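Local coordinates for protein cytosol aminopeptidase (Coxiella burnetii, PDB 3IJ3) that probably acts as a manganese-dependent metalloaminopeptidase of the M17 family, removing residues from the amino ends of peptides, at residues K35-I40 / K152-Q157; S66-V69 / G73-C76; C76-P79 / L85-V88. All coordinates share one frame; numbering follows the deposited sequence. Where two conformers were deposited one is given.

All three contacts lie in the family's N-terminal domain and reach one mixed sheet, whose strand order is 29-30, 151-154, 111-114, 38-43, 85-91, 75-79. Interaction 1 spans strand 111-114 to join the strands on its two flanks; interactions 2 and 3 are nested inside the chain loop that it closes. Interaction 2 precedes interaction 3 and shares Cys76 with it, their centres about 11 Å apart. The centre of interaction 1 lies about 14 Å from that of interaction 3, where Pro39 O meets Val88 N at 2.9 Å, and about 21 Å from that of interaction 2. They follow the sheet from its interior to its 75-79 edge within the chain, tying core to outer hairpin.

Interaction 1 (K35-I40 / K152-Q157); sequences KNFIPI and KLFLPQ
Two strands of the N-terminal domain sheet, 38-43 and 151-154, meet here through side chains alone, since strand 111-114 runs between them. The nearest CA atoms, those of Phe37 and Phe154, are 8.0 Å apart, too far for direct strand pairing. Phe37, just ahead of its strand, directs one corner of its ring at the base of the Phe154 ring: CE2 lies 3.6 Å from Phe154 CG and touches CB and CD1 as well. The planes are inclined by only 27°, but the centroids are 5.3 Å apart, so the rings are slid past each other and barely overlap. Phe154 presents this base with CG anti to its backbone N (chi1 175°), the two side chains crossing at about a right angle. Pro156 N lies 3.8 Å above the plane of the same ring, near its rim. A second, lighter touch joins the branch ends Ile40 CD1 and Leu153 CD1 at 4.2 Å; the Leu153 bond to CB points away from 35-40, yet the side-chain end comes nearer. Leu115 touches both Ile40 and Leu153. With four buried, apolar residues making the contact, its cohesion comes from dispersion and exclusion of water, with little ring stacking.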
ATOM      1  N   LYS A  35     -26.817  39.190  43.982  1.00 25.45           N
ATOM      2  CA  LYS A  35     -26.041  40.411  43.776  1.00 25.85           C
ATOM      3  C   LYS A  35     -24.533  40.261  43.996  1.00 23.72           C
ATOM      4  O   LYS A  35     -23.799  41.239  43.863  1.00 25.27           O
ATOM      5  CB  LYS A  35     -26.586  41.540  44.680  1.00 26.76           C
ATOM      6  CG  LYS A  35     -27.984  42.011  44.319  1.00 30.80           C
ATOM      7  CD  LYS A  35     -28.010  42.669  42.936  1.00 36.15           C
ATOM      8  CE  LYS A  35     -29.366  43.295  42.636  1.00 40.35           C
ATOM      9  NZ  LYS A  35     -29.397  43.874  41.261  1.00 43.82           N
ATOM     10  N   ASN A  36     -24.065  39.052  44.304  1.00 21.36           N
ATOM     11  CA  ASN A  36     -22.638  38.820  44.547  1.00 18.91           C
ATOM     12  C   ASN A  36     -21.906  37.880  43.563  1.00 18.07           C
ATOM     13  O   ASN A  36     -20.872  37.293  43.915  1.00 18.12           O
ATOM     14  CB  ASN A  36     -22.420  38.339  45.984  1.00 19.79           C
ATOM     15  CG  ASN A  36     -23.237  37.113  46.328  1.00 19.20           C
ATOM     16  OD1 ASN A  36     -23.878  36.512  45.454  1.00 17.48           O
ATOM     17  ND2 ASN A  36     -23.230  36.732  47.619  1.00 13.61           N
ATOM     18  N   PHE A  37     -22.428  37.722  42.348  1.00 15.92           N
ATOM     19  CA  PHE A  37     -21.720  36.891  41.372  1.00 14.41           C
ATOM     20  C   PHE A  37     -20.499  37.650  40.843  1.00 13.53           C
ATOM     21  O   PHE A  37     -20.501  38.870  40.830  1.00 14.49           O
ATOM     22  CB  PHE A  37     -22.601  36.546  40.179  1.00 13.28           C
ATOM     23  CG  PHE A  37     -23.796  35.703  40.497  1.00 15.52           C
ATOM     24  CD1 PHE A  37     -23.689  34.584  41.295  1.00 20.02           C
ATOM     25  CD2 PHE A  37     -25.016  35.964  39.877  1.00 19.00           C
ATOM     26  CE1 PHE A  37     -24.811  33.775  41.546  1.00 22.32           C
ATOM     27  CE2 PHE A  37     -26.129  35.160  40.121  1.00 21.24           C
ATOM     28  CZ  PHE A  37     -26.019  34.068  40.950  1.00 19.49           C
ATOM     29  N   ILE A  38     -19.478  36.918  40.368  1.00 12.42           N
ATOM     30  CA  ILE A  38     -18.259  37.512  39.786  1.00 11.83           C
ATOM     31  C   ILE A  38     -18.488  37.806  38.295  1.00 11.95           C
ATOM     32  O   ILE A  38     -18.796  36.885  37.514  1.00 10.96           O
ATOM     33  CB  ILE A  38     -17.064  36.551  39.915  1.00 11.57           C
ATOM     34  CG1 ILE A  38     -16.843  36.165  41.377  1.00 14.18           C
ATOM     35  CG2 ILE A  38     -15.779  37.169  39.297  1.00 12.97           C
ATOM     36  CD1 ILE A  38     -15.933  34.952  41.569  1.00 15.27           C
ATOM     37  N   PRO A  39     -18.392  39.081  37.887  1.00 12.97           N
ATOM     38  CA  PRO A  39     -18.609  39.365  36.474  1.00 13.28           C
ATOM     39  C   PRO A  39     -17.490  38.884  35.548  1.00 14.16           C
ATOM     40  O   PRO A  39     -16.312  38.941  35.908  1.00 13.16           O
ATOM     41  CB  PRO A  39     -18.700  40.893  36.427  1.00 14.66           C
ATOM     42  CG  PRO A  39     -17.875  41.359  37.611  1.00 16.77           C
ATOM     43  CD  PRO A  39     -18.141  40.308  38.676  1.00 14.54           C
ATOM     44  N   ILE A  40     -17.897  38.381  34.379  1.00 13.53           N
ATOM     45  CA  ILE A  40     -16.998  38.000  33.290  1.00 13.23           C
ATOM     46  C   ILE A  40     -17.322  39.014  32.200  1.00 14.60           C
ATOM     47  O   ILE A  40     -18.479  39.143  31.782  1.00 15.17           O
ATOM     48  CB  ILE A  40     -17.248  36.591  32.784  1.00 12.75           C
ATOM     49  CG1 ILE A  40     -16.959  35.571  33.895  1.00 13.16           C
ATOM     50  CG2 ILE A  40     -16.381  36.320  31.587  1.00 14.14           C
ATOM     51  CD1 ILE A  40     -17.325  34.115  33.498  1.00 14.07           C
ATOM     52  N   LYS A 152     -19.259  28.087  37.680  1.00 15.84           N
ATOM     53  CA  LYS A 152     -20.661  28.012  37.240  1.00 15.59           C
ATOM     54  C   LYS A 152     -21.114  29.391  36.813  1.00 14.29           C
ATOM     55  O   LYS A 152     -20.588  30.396  37.301  1.00 14.49           O
ATOM     56  CB  LYS A 152     -21.560  27.464  38.328  1.00 16.74           C
ATOM     57  CG  LYS A 152     -21.201  26.038  38.741  1.00 20.33           C
ATOM     58  CD  LYS A 152     -22.283  25.486  39.650  1.00 27.99           C
ATOM     59  CE  LYS A 152     -22.024  24.040  40.071  1.00 30.23           C
ATOM     60  NZ  LYS A 152     -23.241  23.541  40.798  1.00 35.41           N
ATOM     61  N   LEU A 153     -22.072  29.436  35.889  1.00 12.15           N
ATOM     62  CA  LEU A 153     -22.552  30.695  35.330  1.00 10.78           C
ATOM     63  C   LEU A 153     -24.027  30.902  35.557  1.00 12.09           C
ATOM     64  O   LEU A 153     -24.844  29.987  35.351  1.00 11.00           O
ATOM     65  CB  LEU A 153     -22.287  30.713  33.821  1.00 11.19           C
ATOM     66  CG  LEU A 153     -22.449  32.002  33.022  1.00 12.60           C
ATOM     67  CD1 LEU A 153     -21.408  33.060  33.491  1.00 11.84           C
ATOM     68  CD2 LEU A 153     -22.253  31.711  31.508  1.00  9.10           C
ATOM     69  N   PHE A 154     -24.388  32.123  35.945  1.00 11.01           N
ATOM     70  CA  PHE A 154     -25.764  32.446  36.126  1.00 12.15           C
ATOM     71  C   PHE A 154     -26.500  32.434  34.783  1.00 11.96           C
ATOM     72  O   PHE A 154     -26.017  33.003  33.796  1.00 12.12           O
ATOM     73  CB  PHE A 154     -25.920  33.809  36.781  1.00 13.13           C
ATOM     74  CG  PHE A 154     -27.346  34.244  36.890  1.00 14.40           C
ATOM     75  CD1 PHE A 154     -28.236  33.512  37.649  1.00 15.31           C
ATOM     76  CD2 PHE A 154     -27.804  35.370  36.222  1.00 14.65           C
ATOM     77  CE1 PHE A 154     -29.573  33.896  37.752  1.00 16.24           C
ATOM     78  CE2 PHE A 154     -29.131  35.755  36.319  1.00 17.31           C
ATOM     79  CZ  PHE A 154     -30.014  35.006  37.078  1.00 17.82           C
ATOM     80  N   LEU A 155     -27.669  31.782  34.754  1.00 11.62           N
ATOM     81  CA  LEU A 155     -28.506  31.736  33.557  1.00 11.58           C
ATOM     82  C   LEU A 155     -29.823  32.490  33.836  1.00 11.99           C
ATOM     83  O   LEU A 155     -30.686  31.972  34.548  1.00 13.93           O
ATOM     84  CB  LEU A 155     -28.777  30.283  33.149  1.00 12.35           C
ATOM     85  CG  LEU A 155     -29.664  30.025  31.933  1.00 11.06           C
ATOM     86  CD1 LEU A 155     -29.171  30.736  30.710  1.00 11.63           C
ATOM     87  CD2 LEU A 155     -29.744  28.490  31.669  1.00 14.32           C
ATOM     88  N   PRO A 156     -29.984  33.696  33.269  1.00 12.94           N
ATOM     89  CA  PRO A 156     -31.194  34.507  33.507  1.00 15.16           C
ATOM     90  C   PRO A 156     -32.468  33.808  33.034  1.00 15.52           C
ATOM     91  O   PRO A 156     -32.455  33.083  32.033  1.00 14.20           O
ATOM     92  CB  PRO A 156     -30.948  35.788  32.699  1.00 15.84           C
ATOM     93  CG  PRO A 156     -29.529  35.777  32.338  1.00 18.18           C
ATOM     94  CD  PRO A 156     -29.042  34.369  32.357  1.00 13.73           C
ATOM     95  N   GLN A 157     -33.560  34.061  33.734  1.00 15.39           N
ATOM     96  CA  GLN A 157     -34.836  33.405  33.465  1.00 17.58           C
ATOM     97  C   GLN A 157     -35.318  33.613  32.027  1.00 16.70           C
ATOM     98  O   GLN A 157     -35.882  32.687  31.408  1.00 17.83           O
ATOM     99  CB  GLN A 157     -35.876  33.865  34.509  1.00 19.55           C
ATOM    100  CG  GLN A 157     -37.071  32.922  34.664  1.00 24.87           C
ATOM    101  CD  GLN A 157     -38.026  32.987  33.500  1.00 32.50           C
ATOM    102  OE1 GLN A 157     -38.285  34.068  32.964  1.00 38.68           O
ATOM    103  NE2 GLN A 157     -38.582  31.833  33.115  1.00 36.47           N
TER

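Interaction 2 (S66-V69 / G73-C76); sequences SGFV and GTIC
Phe68 has CG anti to its backbone N (chi1 177°), and Cys76 likewise sets SG anti to its own N; these torsions lay the aromatic ring beneath the cysteine methylene and put the sulfur beside Ser66 OG. Cys76 CB stands over one face of the ring, 4.0 Å from the centroid and 26° off the normal, which meets the geometry of a CH-pi contact. Its offset is toward the root of the ring, with Phe68 CG its closest atom at 3.6 Å. The sulfur takes an oblique sulfur-aromatic position, and its nearest neighbour across the contact is Ser66 OG.

The Ser66 hydroxyl accepts from Phe68 N at 3.2 Å with an angle of 160°, an ST turn that fixes the backbone from which the ring projects, and Val63 O is bonded to the same hydroxyl. Along the CD1-CE1 side of the ring, Phe68 CE1 comes obliquely to 3.4 Å from Thr74 OG1. Thr74 OG1 is bonded to Leu71 O and also accepts from a water at 2.8 Å; the water in turn accepts from Val69 N at 2.9 Å, bridging the two segments beside the ring.

Gly67, with positive phi, is the first residue after the helix to leave helical backbone angles, and the chain then doubles back into strand 75-79. The contact therefore closes a tight helix-to-strand connection: Trp62 and Val63 of the helix pack on Cys76, while Leu89 of strand 85-91 packs on Phe68.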
ATOM      1  N   SER A  66      -0.004  41.747  34.689  1.00 14.48           N
ATOM      2  CA  SER A  66      -0.374  40.396  34.248  1.00 15.83           C
ATOM      3  C   SER A  66       0.005  40.091  32.804  1.00 17.12           C
ATOM      4  O   SER A  66       0.119  38.927  32.444  1.00 18.91           O
ATOM      5  CB  SER A  66      -1.883  40.192  34.393  1.00 17.09           C
ATOM      6  OG  SER A  66      -2.579  40.888  33.361  1.00 18.22           O
ATOM      7  N   GLY A  67       0.173  41.110  31.968  1.00 17.68           N
ATOM      8  CA  GLY A  67       0.499  40.894  30.563  1.00 18.92           C
ATOM      9  C   GLY A  67      -0.727  40.669  29.682  1.00 18.65           C
ATOM     10  O   GLY A  67      -0.600  40.389  28.488  1.00 19.28           O
ATOM     11  N   PHE A  68      -1.915  40.801  30.259  1.00 18.53           N
ATOM     12  CA  PHE A  68      -3.144  40.638  29.496  1.00 17.55           C
ATOM     13  C   PHE A  68      -3.293  41.812  28.561  1.00 17.47           C
ATOM     14  O   PHE A  68      -3.231  42.957  28.991  1.00 17.23           O
ATOM     15  CB  PHE A  68      -4.373  40.567  30.411  1.00 17.21           C
ATOM     16  CG  PHE A  68      -5.704  40.474  29.669  1.00 14.62           C
ATOM     17  CD1 PHE A  68      -6.164  39.260  29.181  1.00 15.31           C
ATOM     18  CD2 PHE A  68      -6.516  41.600  29.534  1.00 15.35           C
ATOM     19  CE1 PHE A  68      -7.416  39.167  28.514  1.00 13.60           C
ATOM     20  CE2 PHE A  68      -7.747  41.540  28.877  1.00 12.36           C
ATOM     21  CZ  PHE A  68      -8.206  40.322  28.375  1.00 12.04           C
ATOM     22  N   VAL A  69      -3.521  41.514  27.290  1.00 18.02           N
ATOM     23  CA  VAL A  69      -3.694  42.545  26.267  1.00 18.78           C
ATOM     24  C   VAL A  69      -4.961  42.334  25.413  1.00 19.29           C
ATOM     25  O   VAL A  69      -5.190  43.045  24.444  1.00 20.64           O
ATOM     26  CB  VAL A  69      -2.448  42.610  25.371  1.00 19.42           C
ATOM     27  CG1 VAL A  69      -1.243  43.065  26.190  1.00 20.08           C
ATOM     28  CG2 VAL A  69      -2.172  41.266  24.728  1.00 17.88           C
ATOM     29  N   GLY A  73      -9.376  34.293  23.842  1.00 18.61           N
ATOM     30  CA  GLY A  73      -9.250  33.090  24.664  1.00 19.27           C
ATOM     31  C   GLY A  73      -8.434  33.234  25.930  1.00 19.77           C
ATOM     32  O   GLY A  73      -8.426  32.321  26.748  1.00 22.57           O
ATOM     33  N   THR A  74      -7.732  34.354  26.102  1.00 18.95           N
ATOM     34  CA  THR A  74      -6.946  34.563  27.323  1.00 17.87           C
ATOM     35  C   THR A  74      -7.840  35.267  28.307  1.00 16.19           C
ATOM     36  O   THR A  74      -8.823  35.906  27.913  1.00 14.37           O
ATOM     37  CB  THR A  74      -5.642  35.411  27.091  1.00 17.48           C
ATOM     38  OG1 THR A  74      -5.970  36.747  26.644  1.00 16.72           O
ATOM     39  CG2 THR A  74      -4.745  34.742  26.076  1.00 18.19           C
ATOM     40  N   ILE A  75      -7.520  35.144  29.593  1.00 16.18           N
ATOM     41  CA  ILE A  75      -8.287  35.822  30.616  1.00 15.18           C
ATOM     42  C   ILE A  75      -7.382  36.579  31.579  1.00 15.78           C
ATOM     43  O   ILE A  75      -6.164  36.356  31.641  1.00 15.72           O
ATOM     44  CB  ILE A  75      -9.200  34.853  31.440  1.00 15.94           C
ATOM     45  CG1 ILE A  75      -8.368  33.815  32.202  1.00 17.51           C
ATOM     46  CG2 ILE A  75     -10.180  34.144  30.527  1.00 17.57           C
ATOM     47  CD1 ILE A  75      -9.141  33.043  33.273  1.00 17.86           C
ATOM     48  N   CYS A  76      -7.988  37.520  32.285  1.00 15.12           N
ATOM     49  CA  CYS A  76      -7.308  38.251  33.338  1.00 15.30           C
ATOM     50  C   CYS A  76      -8.234  38.221  34.549  1.00 15.84           C
ATOM     51  O   CYS A  76      -9.309  38.827  34.522  1.00 14.61           O
ATOM     52  CB  CYS A  76      -6.983  39.692  32.935  1.00 15.60           C
ATOM     53  SG  CYS A  76      -6.042  40.591  34.228  1.00 17.59           S
TER
HETATM   54  O   HOH W   1      -4.026  38.783  26.330  1.00 16.68           O

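Interaction 3 (C76-P79 / L85-V88); sequences CSIP and LQRV
Ile78 O is gripped by two successive backbone amides of the opposite strand: Gln86 N donates at 2.8 Å and 159°, and Arg87 N adds a weak bond at 3.5 Å. The first donor lies nearly in line with the carbonyl. Two residues facing one define a classic beta bulge, and the register moves by one between the Ile78-Arg87 and Pro79-Leu85 pairs. On the return side, Ile78 N donates to Arg87 O at 2.9 Å with an almost straight angle of 171°, so Ile78 and Arg87 form an antiparallel hydrogen-bonded pair. Ser77 and Val88 follow as a non-hydrogen-bonded pair, next to which Val88 CA makes a CA-H...O contact with Cys76 O at 3.4 Å.

Leu85 starts out away from strand 75-79, but CD1 of the modelled conformer returns to 3.4 Å from Ser77 CB, a closeness that is doubtful because Leu85 has two conformers. Beside Ile78, Gln86, extended beyond a CG anti to its backbone N (chi1 176°), lays its amide obliquely across that side chain; Gln86 NE2 lies 4.0 Å from Ile78 CG2 and 3.1 Å from Pro79 O. Trp62 NE1 of the same chain bonds to Ser77 O, and Trp62 of a second subunit packs on Ser77 and Pro79.

One nearly straight bond from Ile78 N and the shorter, less straight one from Gln86 N thus set the register, Ile78 O accepting one firm and one weak N-H at the bulge, amid side-chain packing that mixes aliphatic and polar groups.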
ATOM      1  N   CYS A  76      -7.988  37.520  32.285  1.00 15.12           N
ATOM      2  CA  CYS A  76      -7.308  38.251  33.338  1.00 15.30           C
ATOM      3  C   CYS A  76      -8.234  38.221  34.549  1.00 15.84           C
ATOM      4  O   CYS A  76      -9.309  38.827  34.522  1.00 14.61           O
ATOM      5  CB  CYS A  76      -6.983  39.692  32.935  1.00 15.60           C
ATOM      6  SG  CYS A  76      -6.042  40.591  34.228  1.00 17.59           S
ATOM      7  N   SER A  77      -7.846  37.451  35.575  1.00 16.00           N
ATOM      8  CA  SER A  77      -8.581  37.392  36.840  1.00 17.39           C
ATOM      9  C   SER A  77      -8.082  38.547  37.698  1.00 17.70           C
ATOM     10  O   SER A  77      -6.889  38.610  38.022  1.00 20.22           O
ATOM     11  CB  SER A  77      -8.331  36.045  37.531  1.00 17.29           C
ATOM     12  OG  SER A  77      -8.780  34.992  36.700  1.00 21.68           O
ATOM     13  N   ILE A  78      -8.973  39.468  38.028  1.00 17.07           N
ATOM     14  CA  ILE A  78      -8.635  40.684  38.773  1.00 19.14           C
ATOM     15  C   ILE A  78      -9.022  40.580  40.239  1.00 19.89           C
ATOM     16  O   ILE A  78     -10.168  40.316  40.556  1.00 18.45           O
ATOM     17  CB  ILE A  78      -9.356  41.898  38.180  1.00 18.33           C
ATOM     18  CG1 ILE A  78      -8.965  42.073  36.702  1.00 18.27           C
ATOM     19  CG2 ILE A  78      -9.055  43.175  38.988  1.00 20.38           C
ATOM     20  CD1 ILE A  78      -9.788  43.087  35.986  1.00 15.04           C
ATOM     21  N   PRO A  79      -8.059  40.811  41.144  1.00 21.73           N
ATOM     22  CA  PRO A  79      -8.400  40.721  42.572  1.00 21.77           C
ATOM     23  C   PRO A  79      -9.083  41.926  43.183  1.00 21.88           C
ATOM     24  O   PRO A  79      -8.933  43.073  42.709  1.00 23.26           O
ATOM     25  CB  PRO A  79      -7.026  40.529  43.239  1.00 22.74           C
ATOM     26  CG  PRO A  79      -6.073  41.267  42.330  1.00 24.30           C
ATOM     27  CD  PRO A  79      -6.610  40.986  40.923  1.00 22.23           C
ATOM     28  N   LEU A  85     -11.754  37.266  44.155  0.70 13.08           N
ATOM     29  CA  LEU A  85     -11.860  37.617  42.734  0.70 14.05           C
ATOM     30  C   LEU A  85     -12.931  38.700  42.512  0.70 15.12           C
ATOM     31  O   LEU A  85     -14.093  38.536  42.904  0.70 14.82           O
ATOM     32  CB  LEU A  85     -12.159  36.344  41.917  0.70 14.53           C
ATOM     33  CG  LEU A  85     -12.041  36.299  40.389  0.70 16.51           C
ATOM     34  CD1 LEU A  85     -10.638  36.621  39.934  0.70 15.78           C
ATOM     35  CD2 LEU A  85     -12.430  34.919  39.843  0.70 16.88           C
ATOM     36  N   GLN A  86     -12.532  39.787  41.859  1.00 14.38           N
ATOM     37  CA  GLN A  86     -13.405  40.918  41.580  1.00 15.80           C
ATOM     38  C   GLN A  86     -14.111  40.763  40.212  1.00 15.40           C
ATOM     39  O   GLN A  86     -15.303  41.048  40.079  1.00 16.81           O
ATOM     40  CB  GLN A  86     -12.541  42.199  41.521  1.00 17.38           C
ATOM     41  CG  GLN A  86     -13.275  43.481  41.144  1.00 21.24           C
ATOM     42  CD  GLN A  86     -12.337  44.677  40.949  1.00 27.90           C
ATOM     43  OE1 GLN A  86     -12.484  45.420  39.997  1.00 36.60           O
ATOM     44  NE2 GLN A  86     -11.357  44.832  41.824  1.00 27.10           N
ATOM     45  N   ARG A  87     -13.357  40.317  39.215  1.00 15.84           N
ATOM     46  CA  ARG A  87     -13.838  40.264  37.824  1.00 15.87           C
ATOM     47  C   ARG A  87     -12.909  39.482  36.971  1.00 15.58           C
ATOM     48  O   ARG A  87     -11.732  39.362  37.281  1.00 16.32           O
ATOM     49  CB  ARG A  87     -13.886  41.714  37.273  1.00 16.67           C
ATOM     50  CG  ARG A  87     -14.085  41.910  35.746  1.00 20.71           C
ATOM     51  CD  ARG A  87     -14.091  43.424  35.373  1.00 19.79           C
ATOM     52  NE  ARG A  87     -15.064  44.130  36.196  1.00 22.04           N
ATOM     53  CZ  ARG A  87     -16.363  44.259  35.920  1.00 20.76           C
ATOM     54  NH1 ARG A  87     -16.891  43.784  34.789  1.00 21.26           N
ATOM     55  NH2 ARG A  87     -17.140  44.898  36.782  1.00 22.72           N
ATOM     56  N   VAL A  88     -13.428  38.934  35.878  1.00 13.56           N
ATOM     57  CA  VAL A  88     -12.584  38.240  34.932  1.00 14.22           C
ATOM     58  C   VAL A  88     -12.766  38.876  33.554  1.00 13.78           C
ATOM     59  O   VAL A  88     -13.889  39.007  33.060  1.00 14.71           O
ATOM     60  CB  VAL A  88     -12.880  36.728  34.860  1.00 14.87           C
ATOM     61  CG1 VAL A  88     -12.027  36.048  33.759  1.00 15.56           C
ATOM     62  CG2 VAL A  88     -12.609  36.062  36.220  1.00 15.01           C
TER